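Local coordinates for TerD domain-containing protein (PDB 2QNG) that is of unknown function but binds two calcium ions through a TerD domain of the CAPAB/TerDEXZ family, at residues P47-D52 with V130-P135; V71-R76 with D87-K92; L35-D40 with V116-Q121. All coordinates share one frame; numbering follows the deposited sequence. Where two conformers were deposited one is given.

Contact 1 of 3, residues P47-D52 with V130-P135; sequences PATDLD and VGVLNP. With CA (calcium ion), chain C.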
loop_
_atom_site.group_PDB
_atom_site.type_symbol
_atom_site.label_atom_id
_atom_site.label_comp_id
_atom_site.label_asym_id
_atom_site.label_seq_id
_atom_site.Cartn_x
_atom_site.Cartn_y
_atom_site.Cartn_z
ATOM N N PRO A 47 -14.183 -4.608 18.105
ATOM C CA PRO A 47 -13.037 -5.236 17.459
ATOM C C PRO A 47 -12.057 -4.173 16.973
ATOM O O PRO A 47 -12.470 -3.118 16.490
ATOM C CB PRO A 47 -13.670 -5.975 16.271
ATOM C CG PRO A 47 -15.077 -6.181 16.660
ATOM C CD PRO A 47 -15.460 -5.011 17.481
ATOM N N ALA A 48 -10.773 -4.454 17.112
ATOM C CA ALA A 48 -9.738 -3.484 16.740
ATOM C C ALA A 48 -9.765 -3.186 15.252
ATOM O O ALA A 48 -10.021 -4.085 14.437
ATOM C CB ALA A 48 -8.390 -4.019 17.101
ATOM N N THR A 49 -9.442 -1.945 14.894
ATOM C CA THR A 49 -9.289 -1.563 13.501
ATOM C C THR A 49 -7.805 -1.730 13.145
ATOM O O THR A 49 -6.939 -1.092 13.787
ATOM C CB THR A 49 -9.671 -0.099 13.281
ATOM O OG1 THR A 49 -11.044 0.096 13.615
ATOM C CG2 THR A 49 -9.455 0.302 11.851
ATOM N N ASP A 50 -7.504 -2.549 12.129
ATOM C CA ASP A 50 -6.119 -2.847 11.765
ATOM C C ASP A 50 -6.006 -2.696 10.259
ATOM O O ASP A 50 -6.599 -3.469 9.515
ATOM C CB ASP A 50 -5.806 -4.294 12.195
ATOM C CG ASP A 50 -4.367 -4.708 11.900
ATOM O OD1 ASP A 50 -3.553 -3.846 11.443
ATOM O OD2 ASP A 50 -4.060 -5.908 12.114
ATOM N N LEU A 51 -5.288 -1.666 9.826
ATOM C CA LEU A 51 -4.948 -1.470 8.430
ATOM C C LEU A 51 -3.529 -1.959 8.218
ATOM O O LEU A 51 -2.683 -1.777 9.111
ATOM C CB LEU A 51 -5.053 0.019 8.019
ATOM C CG LEU A 51 -6.473 0.567 7.728
ATOM C CD1 LEU A 51 -7.496 0.344 8.864
ATOM C CD2 LEU A 51 -6.398 2.041 7.352
ATOM N N ASP A 52 -3.274 -2.563 7.056
ATOM C CA ASP A 52 -1.921 -2.983 6.713
ATOM C C ASP A 52 -1.540 -2.425 5.358
ATOM O O ASP A 52 -2.321 -2.498 4.409
ATOM C CB ASP A 52 -1.828 -4.506 6.618
ATOM C CG ASP A 52 -1.913 -5.197 7.975
ATOM O OD1 ASP A 52 -1.628 -4.599 9.012
ATOM O OD2 ASP A 52 -2.233 -6.397 8.003
ATOM N N VAL A 130 -15.357 3.427 5.436
ATOM C CA VAL A 130 -16.235 4.336 6.183
ATOM C C VAL A 130 -16.292 3.933 7.670
ATOM O O VAL A 130 -16.584 4.773 8.551
ATOM C CB VAL A 130 -17.667 4.415 5.562
ATOM C CG1 VAL A 130 -18.478 3.170 5.882
ATOM C CG2 VAL A 130 -18.381 5.690 6.012
ATOM N N GLY A 131 -16.014 2.653 7.945
ATOM C CA GLY A 131 -15.976 2.106 9.313
ATOM C C GLY A 131 -14.616 2.260 10.001
ATOM O O GLY A 131 -14.435 1.779 11.112
ATOM N N VAL A 132 -13.663 2.902 9.333
ATOM C CA VAL A 132 -12.384 3.242 9.925
ATOM C C VAL A 132 -12.460 4.718 10.333
ATOM O O VAL A 132 -12.884 5.570 9.543
ATOM C CB VAL A 132 -11.253 3.048 8.909
ATOM C CG1 VAL A 132 -9.890 3.481 9.499
ATOM C CG2 VAL A 132 -11.216 1.600 8.439
ATOM N N LEU A 133 -12.052 5.026 11.570
ATOM C CA LEU A 133 -12.101 6.412 12.032
ATOM C C LEU A 133 -10.887 7.194 11.553
ATOM O O LEU A 133 -9.744 6.847 11.868
ATOM C CB LEU A 133 -12.218 6.502 13.552
ATOM C CG LEU A 133 -12.421 7.922 14.093
ATOM C CD1 LEU A 133 -13.663 8.591 13.486
ATOM C CD2 LEU A 133 -12.533 7.871 15.603
ATOM N N ASN A 134 -11.170 8.243 10.785
ATOM C CA ASN A 134 -10.178 9.177 10.285
ATOM C C ASN A 134 -8.961 8.555 9.623
ATOM O O ASN A 134 -7.824 8.867 10.004
ATOM C CB ASN A 134 -9.747 10.119 11.407
ATOM C CG ASN A 134 -10.905 10.870 11.967
ATOM O OD1 ASN A 134 -11.719 11.392 11.207
ATOM N ND2 ASN A 134 -11.033 10.886 13.292
ATOM N N PRO A 135 -9.180 7.702 8.605
ATOM C CA PRO A 135 -8.040 7.119 7.887
ATOM C C PRO A 135 -7.372 8.156 7.000
ATOM O O PRO A 135 -8.023 9.083 6.487
ATOM C CB PRO A 135 -8.696 6.053 6.998
ATOM C CG PRO A 135 -10.083 6.616 6.707
ATOM C CD PRO A 135 -10.468 7.246 8.039
HETATM CA CA CA C . -1.527 -3.074 10.642
HETATM O O HOH W 1 -11.356 2.911 13.556
HETATM O O HOH W 2 0.031 -4.641 11.401
#
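L51 and V132 form the tight part of this contact, their side chains reaching toward each other tip to tip. The CD1 methyl of L51 lies 3.9 Å from CG2 of V132 and 4.0 Å from CG1 of V132, so it rests against the fork of the valine. T49 brings a second methyl: its CG2 is 4.0 Å from V132 CG1, its side chain meeting the valine obliquely. All three residues are buried, and W39 and I120 close in around L51 and V132. The cluster thus packs one end of a β-sandwich, where the chain entering strand 51-59 of one sheet meets the loop that leads into strand 135-141 of the other.

The other side is looser and polar. No direct hydrogen bond joins the segments. Instead, the T49 torsion (chi1 -62°) sets CG2 anti to the backbone N, against V132, and OG1 anti to the carbonyl carbon, where water 1 lies 2.8 Å from T49 OG1. That water accepts from the backbone N of L133, and T49 OG1 also forms a hydrogen bond with S42 OG. Beyond the bridge the loop is exposed, and the L133 side chain leads away.

The intervening D50 serves a different surface. Calcium is bound by D50 OD1, L51 O and D52 OD1, the last at 2.2 Å from the ion, with water 2, S88 and E98 completing six ligands. Three consecutive residues are therefore held by one metal, while methyl groups of T49 and L51 touch V132. The chemistry implies a division of labour: ion coordination probably fixes the backbone of 50-52, and apolar contact, helped by one water, seats the 130-135 loop against it.

Contact 2 of 3, residues V71-R76 with D87-K92; sequences VHFDSR and DSKDGK. With CA (calcium ion), chain C; CA (calcium ion), chain B.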
loop_
_atom_site.group_PDB
_atom_site.type_symbol
_atom_site.label_atom_id
_atom_site.label_comp_id
_atom_site.label_asym_id
_atom_site.label_seq_id
_atom_site.Cartn_x
_atom_site.Cartn_y
_atom_site.Cartn_z
ATOM N N VAL A 71 5.177 -7.591 -0.142
ATOM C CA VAL A 71 5.773 -7.158 1.131
ATOM C C VAL A 71 4.668 -6.600 2.008
ATOM O O VAL A 71 3.867 -5.765 1.570
ATOM C CB VAL A 71 6.850 -6.063 0.926
ATOM C CG1 VAL A 71 7.532 -5.701 2.259
ATOM C CG2 VAL A 71 7.907 -6.555 -0.079
ATOM N N HIS A 72 4.631 -7.100 3.238
ATOM C CA HIS A 72 3.708 -6.616 4.261
ATOM C C HIS A 72 4.252 -7.092 5.602
ATOM O O HIS A 72 5.358 -7.659 5.665
ATOM C CB HIS A 72 2.261 -7.090 4.000
ATOM C CG HIS A 72 2.118 -8.577 3.831
ATOM N ND1 HIS A 72 2.358 -9.482 4.852
ATOM C CD2 HIS A 72 1.771 -9.315 2.751
ATOM C CE1 HIS A 72 2.150 -10.710 4.405
ATOM N NE2 HIS A 72 1.785 -10.635 3.136
ATOM N N PHE A 73 3.513 -6.831 6.668
ATOM C CA PHE A 73 4.082 -7.036 8.016
ATOM C C PHE A 73 4.536 -8.495 8.256
ATOM O O PHE A 73 5.402 -8.751 9.106
ATOM C CB PHE A 73 3.084 -6.582 9.087
ATOM C CG PHE A 73 2.063 -7.602 9.404
ATOM C CD1 PHE A 73 2.226 -8.434 10.506
ATOM C CD2 PHE A 73 0.938 -7.761 8.583
ATOM C CE1 PHE A 73 1.278 -9.410 10.801
ATOM C CE2 PHE A 73 -0.022 -8.742 8.861
ATOM C CZ PHE A 73 0.159 -9.569 9.975
ATOM N N ASP A 74 3.978 -9.434 7.511
ATOM C CA ASP A 74 4.377 -10.825 7.670
ATOM C C ASP A 74 5.125 -11.405 6.465
ATOM O O ASP A 74 5.227 -12.623 6.309
ATOM C CB ASP A 74 3.153 -11.692 8.013
ATOM C CG ASP A 74 3.527 -12.943 8.770
ATOM O OD1 ASP A 74 4.369 -12.857 9.697
ATOM O OD2 ASP A 74 2.975 -14.017 8.425
ATOM N N SER A 75 5.669 -10.534 5.617
ATOM C CA SER A 75 6.339 -10.983 4.406
ATOM C C SER A 75 7.419 -9.971 4.029
ATOM O O SER A 75 7.103 -8.953 3.454
ATOM C CB SER A 75 5.327 -11.119 3.269
ATOM O OG SER A 75 5.949 -11.513 2.057
ATOM N N ARG A 76 8.673 -10.231 4.410
ATOM C CA ARG A 76 9.821 -9.382 4.020
ATOM C C ARG A 76 10.154 -9.488 2.554
ATOM O O ARG A 76 9.975 -10.535 1.960
ATOM C CB ARG A 76 11.085 -9.766 4.819
ATOM C CG ARG A 76 10.950 -9.471 6.314
ATOM C CD ARG A 76 12.006 -10.149 7.188
ATOM N NE ARG A 76 13.384 -9.736 6.901
ATOM C CZ ARG A 76 14.034 -8.749 7.539
ATOM N NH1 ARG A 76 13.420 -8.032 8.470
ATOM N NH2 ARG A 76 15.310 -8.475 7.238
ATOM N N ASP A 87 4.563 -0.786 12.052
ATOM C CA ASP A 87 3.185 -1.215 11.886
ATOM C C ASP A 87 2.353 -0.830 13.083
ATOM O O ASP A 87 2.892 -0.397 14.116
ATOM C CB ASP A 87 3.089 -2.727 11.627
ATOM C CG ASP A 87 3.028 -3.555 12.899
ATOM O OD1 ASP A 87 3.769 -3.277 13.878
ATOM O OD2 ASP A 87 2.235 -4.528 12.923
ATOM N N SER A 88 1.041 -1.040 12.939
ATOM C CA SER A 88 0.127 -0.940 14.074
ATOM C C SER A 88 -1.009 -1.901 13.832
ATOM O O SER A 88 -1.508 -2.004 12.708
ATOM C CB SER A 88 -0.464 0.465 14.135
ATOM O OG SER A 88 -1.411 0.554 15.182
ATOM N N LYS A 89 -1.450 -2.579 14.886
ATOM C CA LYS A 89 -2.593 -3.487 14.774
ATOM C C LYS A 89 -3.869 -2.883 15.312
ATOM O O LYS A 89 -4.900 -3.539 15.345
ATOM C CB LYS A 89 -2.276 -4.851 15.415
ATOM C CG LYS A 89 -1.100 -5.537 14.682
ATOM C CD LYS A 89 -1.031 -7.027 14.837
ATOM C CE LYS A 89 0.150 -7.597 14.050
ATOM N NZ LYS A 89 1.473 -6.965 14.393
ATOM N N ASP A 90 -3.817 -1.615 15.725
ATOM C CA ASP A 90 -5.002 -1.012 16.342
ATOM C C ASP A 90 -5.160 0.482 16.108
ATOM O O ASP A 90 -6.185 1.038 16.458
ATOM C CB ASP A 90 -5.091 -1.344 17.841
ATOM C CG ASP A 90 -3.831 -0.947 18.597
ATOM O OD1 ASP A 90 -3.129 -0.010 18.135
ATOM O OD2 ASP A 90 -3.569 -1.570 19.664
ATOM N N GLY A 91 -4.163 1.120 15.485
ATOM C CA GLY A 91 -4.260 2.542 15.252
ATOM C C GLY A 91 -3.967 3.405 16.476
ATOM O O GLY A 91 -3.992 4.631 16.375
ATOM N N LYS A 92 -3.679 2.789 17.618
ATOM C CA LYS A 92 -3.417 3.584 18.834
ATOM C C LYS A 92 -2.093 4.302 18.696
ATOM O O LYS A 92 -1.050 3.664 18.510
ATOM C CB LYS A 92 -3.441 2.692 20.073
ATOM C CG LYS A 92 -4.841 2.223 20.368
ATOM C CD LYS A 92 -4.873 1.161 21.471
ATOM C CE LYS A 92 -6.310 0.764 21.794
ATOM N NZ LYS A 92 -6.418 -0.265 22.875
HETATM CA CA CA C . -1.527 -3.074 10.642
HETATM CA CA CA B . -3.327 6.444 15.012
HETATM O O HOH W 2 0.031 -4.641 11.401
HETATM O O HOH W 3 -2.960 8.472 13.881
HETATM O O HOH W 4 -4.852 7.766 16.286
#
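Beside a calcium-binding loop of the TerD domain, the type I β turn H72 to S75 puts F73 against K89, which follows S88, a ligand of the metal. The contact is slight: CE1 of F73 lies 3.9 Å from CE of K89, the lysine approaching the ring obliquely while the two side chains cross at about a right angle. The F73 ring is placed by a chi1 of 83°, which sets CG between the backbone N and the carbonyl carbon. One ring face has D74 CB 4.0 Å above its centre; the other faces water 2, offset toward the rim.

The polar end of K89 does not stop at the phenylalanine. A bend at chi4 (55°) turns NZ back to D87, giving a salt bridge with NZ of K89 2.9 Å from OD2 of D87 on its syn lone pair. Water 2, a calcium ligand, donates to the same D87 OD2 at 2.7 Å. D87 is thus a second-shell residue that positions a metal-bound water, and K89 would help to balance its charge. S88 supplies a direct ligand, its carbonyl O standing 2.3 Å from that calcium, whose shell also includes D50, L51, D52 and E98.

Further along, S88 OG accepts from G91 N at 2.8 Å and more distantly from D90 N, an ST motif combined with an ST turn. These bonds probably help to hold the loop in the shape that presents the G91 carbonyl O to the second calcium. An Asx turn follows: the backbone N of K92 lies 2.9 Å from D90 OD1, meeting it from 40° above the carboxylate plane.

Contact 3 of 3, residues L35-D40 with V116-Q121; sequences LAVKWD and VGVVIQ. With CA (calcium ion), chain B.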
loop_
_atom_site.group_PDB
_atom_site.type_symbol
_atom_site.label_atom_id
_atom_site.label_comp_id
_atom_site.label_asym_id
_atom_site.label_seq_id
_atom_site.Cartn_x
_atom_site.Cartn_y
_atom_site.Cartn_z
ATOM N N LEU A 35 5.426 5.448 1.955
ATOM C CA LEU A 35 3.971 5.468 2.049
ATOM C C LEU A 35 3.615 5.377 3.538
ATOM O O LEU A 35 4.020 4.436 4.203
ATOM C CB LEU A 35 3.388 4.274 1.279
ATOM C CG LEU A 35 1.891 4.009 1.452
ATOM C CD1 LEU A 35 0.938 5.188 1.219
ATOM C CD2 LEU A 35 1.495 2.853 0.545
ATOM N N ALA A 36 2.861 6.350 4.048
ATOM C CA ALA A 36 2.471 6.339 5.456
ATOM C C ALA A 36 0.954 6.308 5.566
ATOM O O ALA A 36 0.276 6.936 4.749
ATOM C CB ALA A 36 3.021 7.590 6.136
ATOM N N VAL A 37 0.443 5.577 6.566
ATOM C CA VAL A 37 -1.004 5.431 6.757
ATOM C C VAL A 37 -1.302 5.666 8.229
ATOM O O VAL A 37 -0.532 5.246 9.098
ATOM C CB VAL A 37 -1.464 4.034 6.276
ATOM C CG1 VAL A 37 -2.962 3.811 6.520
ATOM C CG2 VAL A 37 -1.157 3.902 4.797
ATOM N N LYS A 38 -2.418 6.348 8.488
ATOM C CA LYS A 38 -2.861 6.629 9.852
ATOM C C LYS A 38 -4.349 6.358 9.985
ATOM O O LYS A 38 -5.094 6.410 8.996
ATOM C CB LYS A 38 -2.573 8.088 10.246
ATOM C CG LYS A 38 -3.579 9.098 9.673
ATOM C CD LYS A 38 -3.013 10.514 9.590
ATOM C CE LYS A 38 -3.026 11.232 10.914
ATOM N NZ LYS A 38 -1.945 12.278 10.978
ATOM N N TRP A 39 -4.770 6.066 11.207
ATOM C CA TRP A 39 -6.177 5.950 11.550
ATOM C C TRP A 39 -6.305 6.056 13.057
ATOM O O TRP A 39 -5.305 6.030 13.794
ATOM C CB TRP A 39 -6.810 4.650 11.013
ATOM C CG TRP A 39 -6.287 3.391 11.605
ATOM C CD1 TRP A 39 -6.896 2.634 12.573
ATOM C CD2 TRP A 39 -5.045 2.719 11.295
ATOM N NE1 TRP A 39 -6.131 1.517 12.861
ATOM C CE2 TRP A 39 -4.998 1.542 12.078
ATOM C CE3 TRP A 39 -4.012 2.954 10.385
ATOM C CZ2 TRP A 39 -3.933 0.642 12.018
ATOM C CZ3 TRP A 39 -2.946 2.056 10.322
ATOM C CH2 TRP A 39 -2.908 0.916 11.140
ATOM N N ASP A 40 -7.544 6.196 13.515
ATOM C CA ASP A 40 -7.851 6.241 14.938
ATOM C C ASP A 40 -8.455 4.899 15.357
ATOM O O ASP A 40 -9.078 4.209 14.546
ATOM C CB ASP A 40 -8.835 7.372 15.221
ATOM C CG ASP A 40 -8.226 8.762 15.029
ATOM O OD1 ASP A 40 -6.971 8.894 15.021
ATOM O OD2 ASP A 40 -9.004 9.738 14.892
ATOM N N VAL A 116 1.199 -0.323 -4.702
ATOM C CA VAL A 116 1.034 -0.238 -3.261
ATOM C C VAL A 116 -0.443 -0.191 -2.893
ATOM O O VAL A 116 -1.262 0.293 -3.669
ATOM C CB VAL A 116 1.775 0.990 -2.660
ATOM C CG1 VAL A 116 3.254 0.768 -2.708
ATOM C CG2 VAL A 116 1.433 2.274 -3.400
ATOM N N GLY A 117 -0.772 -0.725 -1.726
ATOM C CA GLY A 117 -2.170 -0.777 -1.296
ATOM C C GLY A 117 -2.300 -0.807 0.196
ATOM O O GLY A 117 -1.300 -0.926 0.926
ATOM N N VAL A 118 -3.558 -0.709 0.640
ATOM C CA VAL A 118 -3.887 -0.714 2.045
ATOM C C VAL A 118 -5.062 -1.666 2.200
ATOM O O VAL A 118 -6.081 -1.510 1.509
ATOM C CB VAL A 118 -4.271 0.696 2.548
ATOM C CG1 VAL A 118 -4.721 0.674 4.007
ATOM C CG2 VAL A 118 -3.104 1.672 2.352
ATOM N N VAL A 119 -4.914 -2.651 3.094
ATOM C CA VAL A 119 -6.014 -3.551 3.415
ATOM C C VAL A 119 -6.528 -3.288 4.814
ATOM O O VAL A 119 -5.741 -2.946 5.704
ATOM C CB VAL A 119 -5.585 -5.035 3.299
ATOM C CG1 VAL A 119 -5.107 -5.335 1.907
ATOM C CG2 VAL A 119 -4.489 -5.411 4.322
ATOM N N ILE A 120 -7.827 -3.494 5.012
ATOM C CA ILE A 120 -8.398 -3.484 6.334
ATOM C C ILE A 120 -8.576 -4.935 6.731
ATOM O O ILE A 120 -9.200 -5.716 6.002
ATOM C CB ILE A 120 -9.761 -2.807 6.352
ATOM C CG1 ILE A 120 -9.674 -1.374 5.818
ATOM C CG2 ILE A 120 -10.356 -2.858 7.781
ATOM C CD1 ILE A 120 -11.012 -0.787 5.466
ATOM N N GLN A 121 -7.999 -5.326 7.865
ATOM C CA GLN A 121 -8.190 -6.706 8.333
ATOM C C GLN A 121 -9.670 -6.955 8.619
ATOM O O GLN A 121 -10.355 -6.096 9.179
ATOM C CB GLN A 121 -7.375 -6.973 9.597
ATOM C CG GLN A 121 -5.865 -7.046 9.310
ATOM C CD GLN A 121 -5.459 -8.307 8.536
ATOM O OE1 GLN A 121 -6.157 -9.326 8.573
ATOM N NE2 GLN A 121 -4.357 -8.225 7.812
HETATM CA CA CA B . -3.327 6.444 15.012
HETATM O O HOH W 4 -4.852 7.766 16.286
HETATM O O HOH W 3 -2.960 8.472 13.881
#
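With CG anti to the backbone N (chi1 171°), L35 extends its CD2 methyl across the interior of the β-sandwich to V116, where it lies 3.7 Å from CB and 4.0 Å from CG2 of V116. Two residues on, V37 and V118 share one rotamer (chi1 177° and 176°): in each, CG2 is anti to the carbonyl carbon, and these two methyls meet tip to tip, CG2 of V37 being 3.8 Å from CG2 of V118.

The paired residues belong to different sheets, strand 33-40 in one and strand 111-120 in the other. Both CA pairs, L35 with V116 and V37 with V118, are 8.3 Å apart, and no hydrogen bond crosses, the evidence for face-to-face packing of sheets rather than pairing within one. Over this short span the strands run the same way with an even spacing. I53 lies against both L35 and V37, while V162 touches L35, V116 and V118, so the contact belongs to a larger buried apolar core.

Beyond V37 the 35-40 strand reaches a calcium ion. The carbonyl O of W39 binds it at 2.4 Å, alongside G91, G93, D97 and waters 3 and 4, while the W39 ring NE1 is hydrogen-bonded to the carbonyl O of T49. D40 acts from the second shell: water 4 donates to its OD1, which lies 2.7 Å from the water oxygen.

Overall arrangement
Contact 3 lies in the sandwich interior, its centre about 9 Å from those of contacts 1 and 2, which are about 13 Å apart, centre to centre. The two calcium ions, 10.6 Å apart, tie them together: one is bound from contacts 1 and 2, the other from contacts 2 and 3, so the 87-92 loop serves both. In the first site D50 OD1 and S88 O stand 3.0 Å apart around the metal. Contacts 1 and 3 are stitched by two probable hydrogen bonds, Q121 NE2 to D52 OD2 and D40 N to L133 O, both 2.8 Å. W39 of contact 3 packs against both other contacts, its NE1 3.2 Å from G91 CA.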